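Local coordinates for short-chain type dehydrogenase/reductase (Mycobacterium ulcerans, PDB 3SVT), which probably catalyses an NAD(P)-dependent oxidation or reduction, as a member of the short-chain dehydrogenase/reductase family, on a substrate that has not been established, at residues Asp46-Ala51 / Ile65-Thr70; Gly143-Gly148 / Phe236-Ala241; Ser213-Cys218 / Arg260-Ser265. All coordinates share one frame; numbering follows the deposited sequence.

Interaction 1. Residues Asp46-Ala51 / Ile65-Thr70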
loop_
_atom_site.group_PDB
_atom_site.type_symbol
_atom_site.label_atom_id
_atom_site.label_comp_id
_atom_site.label_asym_id
_atom_site.label_seq_id
_atom_site.Cartn_x
_atom_site.Cartn_y
_atom_site.Cartn_z
ATOM N N ASP B 46 1.348 -36.443 18.292
ATOM C CA ASP B 46 2.748 -36.804 18.627
ATOM C C ASP B 46 3.591 -35.577 18.925
ATOM O O ASP B 46 4.207 -35.488 19.990
ATOM C CB ASP B 46 3.448 -37.560 17.486
ATOM C CG ASP B 46 2.834 -38.899 17.208
ATOM O OD1 ASP B 46 2.762 -39.755 18.131
ATOM O OD2 ASP B 46 2.439 -39.105 16.037
ATOM N N LYS B 47 3.623 -34.646 17.969
ATOM C CA LYS B 47 4.362 -33.382 18.129
ATOM C C LYS B 47 3.789 -32.531 19.239
ATOM O O LYS B 47 4.528 -31.926 19.999
ATOM C CB LYS B 47 4.338 -32.549 16.853
ATOM C CG LYS B 47 5.272 -33.011 15.756
ATOM C CD LYS B 47 5.213 -32.019 14.577
ATOM C CE LYS B 47 5.600 -32.668 13.241
ATOM N NZ LYS B 47 6.985 -33.261 13.223
ATOM N N LEU B 48 2.465 -32.439 19.296
ATOM C CA LEU B 48 1.828 -31.609 20.300
ATOM C C LEU B 48 2.220 -32.077 21.705
ATOM O O LEU B 48 2.603 -31.262 22.531
ATOM C CB LEU B 48 0.306 -31.593 20.115
ATOM C CG LEU B 48 -0.217 -30.788 18.902
ATOM C CD1 LEU B 48 -1.724 -30.945 18.802
ATOM C CD2 LEU B 48 0.184 -29.298 18.941
ATOM N N ALA B 49 2.137 -33.387 21.954
ATOM C CA ALA B 49 2.498 -33.983 23.255
ATOM C C ALA B 49 3.966 -33.753 23.584
ATOM O O ALA B 49 4.314 -33.367 24.714
ATOM C CB ALA B 49 2.189 -35.494 23.276
ATOM N N GLY B 50 4.821 -34.005 22.593
ATOM C CA GLY B 50 6.253 -33.741 22.704
ATOM C C GLY B 50 6.536 -32.309 23.098
ATOM O O GLY B 50 7.229 -32.061 24.095
ATOM N N ALA B 51 5.986 -31.360 22.324
ATOM C CA ALA B 51 6.151 -29.946 22.609
ATOM C C ALA B 51 5.697 -29.586 24.024
ATOM O O ALA B 51 6.282 -28.713 24.638
ATOM C CB ALA B 51 5.381 -29.085 21.575
ATOM N N ILE B 65 0.904 -25.233 30.352
ATOM C CA ILE B 65 0.812 -25.637 28.957
ATOM C C ILE B 65 -0.103 -26.846 28.817
ATOM O O ILE B 65 -0.055 -27.768 29.649
ATOM C CB ILE B 65 2.207 -25.949 28.373
ATOM C CG1 ILE B 65 2.129 -26.326 26.892
ATOM C CG2 ILE B 65 2.876 -27.098 29.139
ATOM C CD1 ILE B 65 1.508 -25.285 25.976
ATOM N N ARG B 66 -0.920 -26.816 27.757
ATOM C CA ARG B 66 -1.891 -27.853 27.403
ATOM C C ARG B 66 -1.904 -28.032 25.894
ATOM O O ARG B 66 -1.475 -27.140 25.162
ATOM C CB ARG B 66 -3.306 -27.434 27.783
ATOM C CG ARG B 66 -3.595 -27.383 29.235
ATOM C CD ARG B 66 -5.044 -26.930 29.503
ATOM N NE ARG B 66 -6.049 -27.827 28.927
ATOM C CZ ARG B 66 -7.342 -27.819 29.236
ATOM N NH1 ARG B 66 -7.825 -26.963 30.134
ATOM N NH2 ARG B 66 -8.161 -28.682 28.647
ATOM N N TYR B 67 -2.443 -29.152 25.425
ATOM C CA TYR B 67 -2.673 -29.345 23.991
ATOM C C TYR B 67 -4.039 -29.973 23.681
ATOM O O TYR B 67 -4.618 -30.651 24.514
ATOM C CB TYR B 67 -1.559 -30.159 23.366
ATOM C CG TYR B 67 -1.667 -31.651 23.592
ATOM C CD1 TYR B 67 -2.089 -32.509 22.565
ATOM C CD2 TYR B 67 -1.345 -32.213 24.818
ATOM C CE1 TYR B 67 -2.171 -33.877 22.758
ATOM C CE2 TYR B 67 -1.432 -33.580 25.019
ATOM C CZ TYR B 67 -1.850 -34.400 23.990
ATOM O OH TYR B 67 -1.938 -35.750 24.198
ATOM N N GLU B 68 -4.549 -29.683 22.485
ATOM C CA GLU B 68 -5.711 -30.355 21.911
ATOM C C GLU B 68 -5.415 -30.584 20.425
ATOM O O GLU B 68 -5.211 -29.632 19.693
ATOM C CB GLU B 68 -6.979 -29.506 22.036
ATOM C CG GLU B 68 -7.453 -29.180 23.459
ATOM C CD GLU B 68 -8.044 -30.355 24.210
ATOM O OE1 GLU B 68 -7.877 -31.515 23.759
ATOM O OE2 GLU B 68 -8.660 -30.113 25.283
ATOM N N PRO B 69 -5.366 -31.849 19.979
ATOM C CA PRO B 69 -5.267 -32.094 18.529
ATOM C C PRO B 69 -6.492 -31.518 17.819
ATOM O O PRO B 69 -7.613 -31.686 18.291
ATOM C CB PRO B 69 -5.246 -33.617 18.409
ATOM C CG PRO B 69 -5.116 -34.143 19.784
ATOM C CD PRO B 69 -5.533 -33.094 20.748
ATOM N N THR B 70 -6.258 -30.802 16.720
ATOM C CA THR B 70 -7.290 -30.015 16.053
ATOM C C THR B 70 -6.923 -29.903 14.574
ATOM O O THR B 70 -5.824 -29.470 14.239
ATOM C CB THR B 70 -7.335 -28.591 16.621
ATOM O OG1 THR B 70 -7.687 -28.603 18.011
ATOM C CG2 THR B 70 -8.318 -27.712 15.857
#
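Leu48 and Tyr67 meet where helix 45-57 packs back along the strand that follows it. The short segments of helix and strand run antiparallel at 177°, with their axes 8.3 Å apart at the closest point, and together they bury a modest 210 Å².

Van der Waals packing makes the junction, and Leu48 supplies two points of it. Its CB lies 3.5 Å from CD1 of Tyr67, approaching the ring obliquely. Its CD1 methyl reaches further along the strand, to 3.7 Å from CA of Pro69 and to a similar distance from the carbonyl O of Glu68. With CG anti to the carbonyl carbon (chi1 -73°) and the second torsion extended, CD1 is carried away from the ring to the Glu68-Pro69 backbone.

Contacts with the aromatic ring form a second group. Tyr67 holds CG between its backbone N and carbonyl carbon (chi1 80°), which turns the ring beneath the helix. One face receives helix backbone: the N of Ala49 stands 4.3 Å above the plane, over the centre, with CA of Ala49 on the same face. The methyl of Ala49 lies near the phenol end, its CB 4.2 Å from OH of Tyr67. Val52, one turn further along the helix, also touches this tyrosine.

The charged groups lie on the other side of the strand. Arg66 NH2 and Glu68 OE2 make a long salt bridge, 3.7 Å, from side chains that leave the strand away from the helix. Outside the two segments, Trp88 is a cation-pi partner of Arg66.

This is the second half of a Rossmann-type beta-alpha-beta unit, strand 37-42, helix 45-57 and strand 64-69. No hydrogen bond joins the two segments, so the helix is held on the sheet here by shape and dispersion, with the tyrosine ring as the broad surface beneath it.

Interaction 2. Residues Gly143-Gly148 / Phe236-Ala241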
loop_
_atom_site.group_PDB
_atom_site.type_symbol
_atom_site.label_atom_id
_atom_site.label_comp_id
_atom_site.label_asym_id
_atom_site.label_seq_id
_atom_site.Cartn_x
_atom_site.Cartn_y
_atom_site.Cartn_z
ATOM N N GLY B 143 -12.266 -7.849 25.972
ATOM C CA GLY B 143 -11.145 -7.462 25.137
ATOM C C GLY B 143 -10.079 -8.528 25.029
ATOM O O GLY B 143 -10.099 -9.534 25.741
ATOM N N GLY B 144 -9.149 -8.302 24.116
ATOM C CA GLY B 144 -8.013 -9.202 23.937
ATOM C C GLY B 144 -7.272 -8.864 22.674
ATOM O O GLY B 144 -7.489 -7.800 22.102
ATOM N N SER B 145 -6.399 -9.767 22.228
ATOM C CA SER B 145 -5.489 -9.478 21.113
ATOM C C SER B 145 -5.264 -10.697 20.225
ATOM O O SER B 145 -4.808 -11.730 20.704
ATOM C CB SER B 145 -4.123 -8.974 21.659
ATOM O OG SER B 145 -3.194 -8.780 20.587
ATOM N N PHE B 146 -5.592 -10.575 18.939
ATOM C CA PHE B 146 -5.471 -11.680 18.000
ATOM C C PHE B 146 -4.300 -11.342 17.058
ATOM O O PHE B 146 -4.278 -10.271 16.478
ATOM C CB PHE B 146 -6.768 -11.833 17.197
ATOM C CG PHE B 146 -6.803 -13.053 16.327
ATOM C CD1 PHE B 146 -6.083 -13.106 15.136
ATOM C CD2 PHE B 146 -7.560 -14.170 16.706
ATOM C CE1 PHE B 146 -6.112 -14.251 14.338
ATOM C CE2 PHE B 146 -7.590 -15.309 15.918
ATOM C CZ PHE B 146 -6.869 -15.356 14.737
ATOM N N VAL B 147 -3.340 -12.235 16.930
ATOM C CA VAL B 147 -2.230 -12.044 16.026
ATOM C C VAL B 147 -2.209 -13.162 14.971
ATOM O O VAL B 147 -2.028 -14.359 15.281
ATOM C CB VAL B 147 -0.895 -12.027 16.810
ATOM C CG1 VAL B 147 0.326 -11.804 15.844
ATOM C CG2 VAL B 147 -0.952 -10.971 17.927
ATOM N N GLY B 148 -2.375 -12.772 13.723
ATOM C CA GLY B 148 -2.287 -13.694 12.617
ATOM C C GLY B 148 -0.903 -13.716 12.015
ATOM O O GLY B 148 -0.308 -12.659 11.737
ATOM N N PHE B 236 4.913 -8.809 21.832
ATOM C CA PHE B 236 4.681 -7.368 21.917
ATOM C C PHE B 236 3.257 -7.013 21.503
ATOM O O PHE B 236 2.573 -6.292 22.219
ATOM C CB PHE B 236 5.673 -6.585 21.060
ATOM C CG PHE B 236 5.359 -5.111 20.984
ATOM C CD1 PHE B 236 5.524 -4.295 22.083
ATOM C CD2 PHE B 236 4.858 -4.552 19.820
ATOM C CE1 PHE B 236 5.204 -2.962 22.032
ATOM C CE2 PHE B 236 4.548 -3.201 19.775
ATOM C CZ PHE B 236 4.725 -2.424 20.897
ATOM N N LEU B 237 2.791 -7.544 20.374
ATOM C CA LEU B 237 1.424 -7.222 19.952
ATOM C C LEU B 237 0.328 -7.791 20.893
ATOM O O LEU B 237 -0.747 -7.223 20.968
ATOM C CB LEU B 237 1.155 -7.681 18.545
ATOM C CG LEU B 237 1.897 -6.978 17.422
ATOM C CD1 LEU B 237 1.662 -7.752 16.138
ATOM C CD2 LEU B 237 1.454 -5.495 17.285
ATOM N N LEU B 238 0.600 -8.916 21.579
ATOM C CA LEU B 238 -0.347 -9.439 22.582
ATOM C C LEU B 238 -0.392 -8.582 23.844
ATOM O O LEU B 238 -1.390 -8.602 24.552
ATOM C CB LEU B 238 -0.012 -10.879 22.982
ATOM C CG LEU B 238 -0.188 -11.974 21.940
ATOM C CD1 LEU B 238 0.524 -13.258 22.380
ATOM C CD2 LEU B 238 -1.677 -12.189 21.632
ATOM N N SER B 239 0.710 -7.885 24.136
ATOM C CA SER B 239 0.903 -7.203 25.399
ATOM C C SER B 239 0.171 -5.876 25.434
ATOM O O SER B 239 -0.209 -5.304 24.383
ATOM C CB SER B 239 2.393 -6.942 25.663
ATOM O OG SER B 239 2.820 -5.752 24.987
ATOM N N ASP B 240 0.035 -5.352 26.650
ATOM C CA ASP B 240 -0.610 -4.073 26.862
ATOM C C ASP B 240 0.215 -2.893 26.334
ATOM O O ASP B 240 -0.312 -1.796 26.169
ATOM C CB ASP B 240 -0.885 -3.858 28.349
ATOM C CG ASP B 240 -1.869 -4.881 28.923
ATOM O OD1 ASP B 240 -2.547 -5.606 28.155
ATOM O OD2 ASP B 240 -1.969 -4.939 30.161
ATOM N N ALA B 241 1.491 -3.130 26.045
ATOM C CA ALA B 241 2.340 -2.120 25.443
ATOM C C ALA B 241 1.929 -1.799 24.001
ATOM O O ALA B 241 2.405 -0.809 23.437
ATOM C CB ALA B 241 3.829 -2.534 25.510
#
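Strand 144-148 passes the C-terminal end of helix 227-238 with Ser145 opposite Leu238, their CA atoms 5.3 Å apart, and the backbones diverge to 7.2 Å between the CA atoms of Val147 and Leu237. Ser145 and Val147, alternate residues of the strand, both direct their side chains at the helix.

Ser145 makes the polar link. Its hydroxyl stands anti to the backbone N (chi1 176°), which carries OG to the last turn of the helix, where it donates to the carbonyl O of Leu237 at 2.9 Å. The hydroxyl comes from above the carbonyl plane, 44° out of it, rather than along a lone pair. Arg188 on strand 187-198 also donates to this oxygen, so the carbonyl of a buried residue at the helix end is gripped by two side chains.

Leucine and valine branches fill the remainder. The CD2 methyl of Leu238 presses on the strand backbone, 3.3 Å from O of Ser145, and meets CG2 of Val147 at 4.0 Å. The same valine methyl is as close to CB of Leu237, the two side chains crossing at about a right angle.

Beyond the contact, Ser239 OG donates to Phe236 O and accepts from the backbone N of Ala241 in an ST turn that carries the chain out of the helix. Phe236 stacks on its counterpart in a second subunit, placing this helix at a subunit interface. Helix 227-238 thus lies against a central strand of the parallel sheet, the alpha/beta layering of the Rossmann fold of short-chain dehydrogenases.

Interaction 3. Residues Ser213-Cys218 / Arg260-Ser265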
loop_
_atom_site.group_PDB
_atom_site.type_symbol
_atom_site.label_atom_id
_atom_site.label_comp_id
_atom_site.label_asym_id
_atom_site.label_seq_id
_atom_site.Cartn_x
_atom_site.Cartn_y
_atom_site.Cartn_z
ATOM N N SER B 213 21.570 -17.469 -1.394
ATOM C CA SER B 213 22.241 -16.322 -2.000
ATOM C C SER B 213 21.231 -15.290 -2.549
ATOM O O SER B 213 21.403 -14.062 -2.380
ATOM C CB SER B 213 23.183 -16.793 -3.115
ATOM O OG SER B 213 23.719 -15.684 -3.799
ATOM N N ASP B 214 20.193 -15.792 -3.225
ATOM C CA ASP B 214 19.159 -14.919 -3.762
ATOM C C ASP B 214 18.442 -14.194 -2.613
ATOM O O ASP B 214 18.272 -12.984 -2.654
ATOM C CB ASP B 214 18.149 -15.692 -4.633
ATOM C CG ASP B 214 17.238 -14.751 -5.445
ATOM O OD1 ASP B 214 17.734 -14.091 -6.394
ATOM O OD2 ASP B 214 16.027 -14.657 -5.132
ATOM N N TYR B 215 18.035 -14.918 -1.586
ATOM C CA TYR B 215 17.372 -14.276 -0.439
ATOM C C TYR B 215 18.272 -13.211 0.197
ATOM O O TYR B 215 17.796 -12.146 0.562
ATOM C CB TYR B 215 16.966 -15.299 0.618
ATOM C CG TYR B 215 15.577 -15.904 0.461
ATOM C CD1 TYR B 215 14.456 -15.280 1.013
ATOM C CD2 TYR B 215 15.392 -17.136 -0.174
ATOM C CE1 TYR B 215 13.199 -15.844 0.894
ATOM C CE2 TYR B 215 14.126 -17.701 -0.295
ATOM C CZ TYR B 215 13.043 -17.059 0.246
ATOM O OH TYR B 215 11.784 -17.621 0.146
ATOM N N ALA B 216 19.572 -13.507 0.302
ATOM C CA ALA B 216 20.519 -12.602 0.962
ATOM C C ALA B 216 20.625 -11.284 0.200
ATOM O O ALA B 216 20.624 -10.227 0.813
ATOM C CB ALA B 216 21.899 -13.261 1.127
ATOM N N MET B 217 20.714 -11.360 -1.135
ATOM C CA MET B 217 20.722 -10.163 -1.989
ATOM C C MET B 217 19.406 -9.353 -1.894
ATOM O O MET B 217 19.404 -8.163 -2.147
ATOM C CB MET B 217 20.962 -10.546 -3.453
ATOM C CG MET B 217 22.314 -11.216 -3.716
ATOM S SD MET B 217 23.658 -10.006 -3.833
ATOM C CE MET B 217 25.101 -11.076 -3.891
ATOM N N CYS B 218 18.302 -10.007 -1.541
ATOM C CA CYS B 218 17.013 -9.317 -1.393
ATOM C C CYS B 218 16.816 -8.718 -0.004
ATOM O O CYS B 218 15.849 -8.022 0.193
ATOM C CB CYS B 218 15.840 -10.251 -1.690
ATOM S SG CYS B 218 15.854 -10.897 -3.406
ATOM N N ARG B 260 12.678 -7.440 -3.430
ATOM C CA ARG B 260 11.687 -8.291 -4.094
ATOM C C ARG B 260 11.547 -9.638 -3.395
ATOM O O ARG B 260 12.355 -10.011 -2.549
ATOM C CB ARG B 260 12.063 -8.499 -5.558
ATOM C CG ARG B 260 13.429 -9.093 -5.772
ATOM C CD ARG B 260 13.587 -9.661 -7.163
ATOM N NE ARG B 260 14.957 -10.105 -7.360
ATOM C CZ ARG B 260 15.441 -11.276 -6.945
ATOM N NH1 ARG B 260 14.669 -12.167 -6.322
ATOM N NH2 ARG B 260 16.702 -11.576 -7.175
ATOM N N GLY B 261 10.503 -10.382 -3.754
ATOM C CA GLY B 261 10.430 -11.756 -3.361
ATOM C C GLY B 261 11.563 -12.539 -4.014
ATOM O O GLY B 261 12.183 -12.064 -4.957
ATOM N N PRO B 262 11.814 -13.767 -3.530
ATOM C CA PRO B 262 12.854 -14.609 -4.074
ATOM C C PRO B 262 12.549 -15.137 -5.476
ATOM O O PRO B 262 11.379 -15.265 -5.891
ATOM C CB PRO B 262 12.919 -15.763 -3.070
ATOM C CG PRO B 262 11.512 -15.907 -2.634
ATOM C CD PRO B 262 11.034 -14.463 -2.492
ATOM N N ASP B 263 13.627 -15.431 -6.189
ATOM C CA ASP B 263 13.593 -16.021 -7.525
ATOM C C ASP B 263 14.063 -17.465 -7.373
ATOM O O ASP B 263 15.247 -17.706 -7.129
ATOM C CB ASP B 263 14.537 -15.219 -8.421
ATOM C CG ASP B 263 14.656 -15.776 -9.826
ATOM O OD1 ASP B 263 14.038 -16.818 -10.175
ATOM O OD2 ASP B 263 15.403 -15.143 -10.582
ATOM N N PHE B 264 13.137 -18.420 -7.514
ATOM C CA PHE B 264 13.440 -19.849 -7.318
ATOM C C PHE B 264 13.840 -20.523 -8.637
ATOM O O PHE B 264 13.831 -21.755 -8.730
ATOM C CB PHE B 264 12.261 -20.593 -6.682
ATOM C CG PHE B 264 12.256 -20.585 -5.153
ATOM C CD1 PHE B 264 12.259 -19.386 -4.437
ATOM C CD2 PHE B 264 12.207 -21.787 -4.445
ATOM C CE1 PHE B 264 12.267 -19.388 -3.036
ATOM C CE2 PHE B 264 12.190 -21.820 -3.031
ATOM C CZ PHE B 264 12.214 -20.612 -2.317
ATOM N N SER B 265 14.187 -19.719 -9.645
ATOM C CA SER B 265 14.585 -20.221 -10.971
ATOM C C SER B 265 15.524 -21.397 -10.894
ATOM O O SER B 265 15.270 -22.436 -11.486
ATOM C CB SER B 265 15.311 -19.138 -11.767
ATOM O OG SER B 265 14.411 -18.160 -12.168
#
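Asp214 and Arg260 open the tight part of this contact, in which the last turns of helix 209-218 meet the loop that leads to helix 265-272. The guanidinium grips the carboxylate end-on: NH2 donates to OD1 of Asp214 at 2.8 Å and NH1 to OD2 of Asp214 at 3.1 Å. Both bonds are nearly straight and arrive on the syn sides, with the two planes 24° apart. OD2 takes a further bond of 2.7 Å from the backbone N of Asp263, which comes from above the carboxylate plane. Arg260 NH1 also donates to Gly261 O, in the carbonyl plane, which, with the two carboxylate bonds, helps to fix the rotation of the guanidinium. Over one of its faces sits SG of Cys218, 3.4 Å from NH1.

Equally close, Pro262 lies on the Tyr215 ring in a CH-pi contact, CB 3.8 Å from the ring centroid.

The contact is looser toward Phe264, whose ring edge, at CE1, lies 3.7 Å from OH of Tyr215. The side chain of Asp263 gives up little surface to the helix and turns OD1 to the backbone N of Ser265 in an Asx turn.

Arg260 also packs on Arg260 of a third subunit. Three donors on one carboxylate probably keep Asp214 ionised; its salt bridge and backbone bond, with the proline-tyrosine packing, tie an irregular loop to the helix.

Interaction 2 is the buried one of the three, interaction 1 lies at the surface and interaction 3 is partly buried, farthest from the centre of the chain. Interactions 1 and 2 both set a helix against the same parallel sheet, at places whose centres are 23 Å apart, whereas interaction 3 joins a helix to a loop on the opposite side of the chain's centre from interaction 1. The chemistry changes accordingly: apolar packing without hydrogen bonds in 46-51/65-70, one serine-to-carbonyl bond among aliphatic side chains in 143-148/236-241, and a charged network in 213-218/260-265. Interactions 2 and 3 alternate along the chain, yet their nearest atoms remain about 17 Å apart.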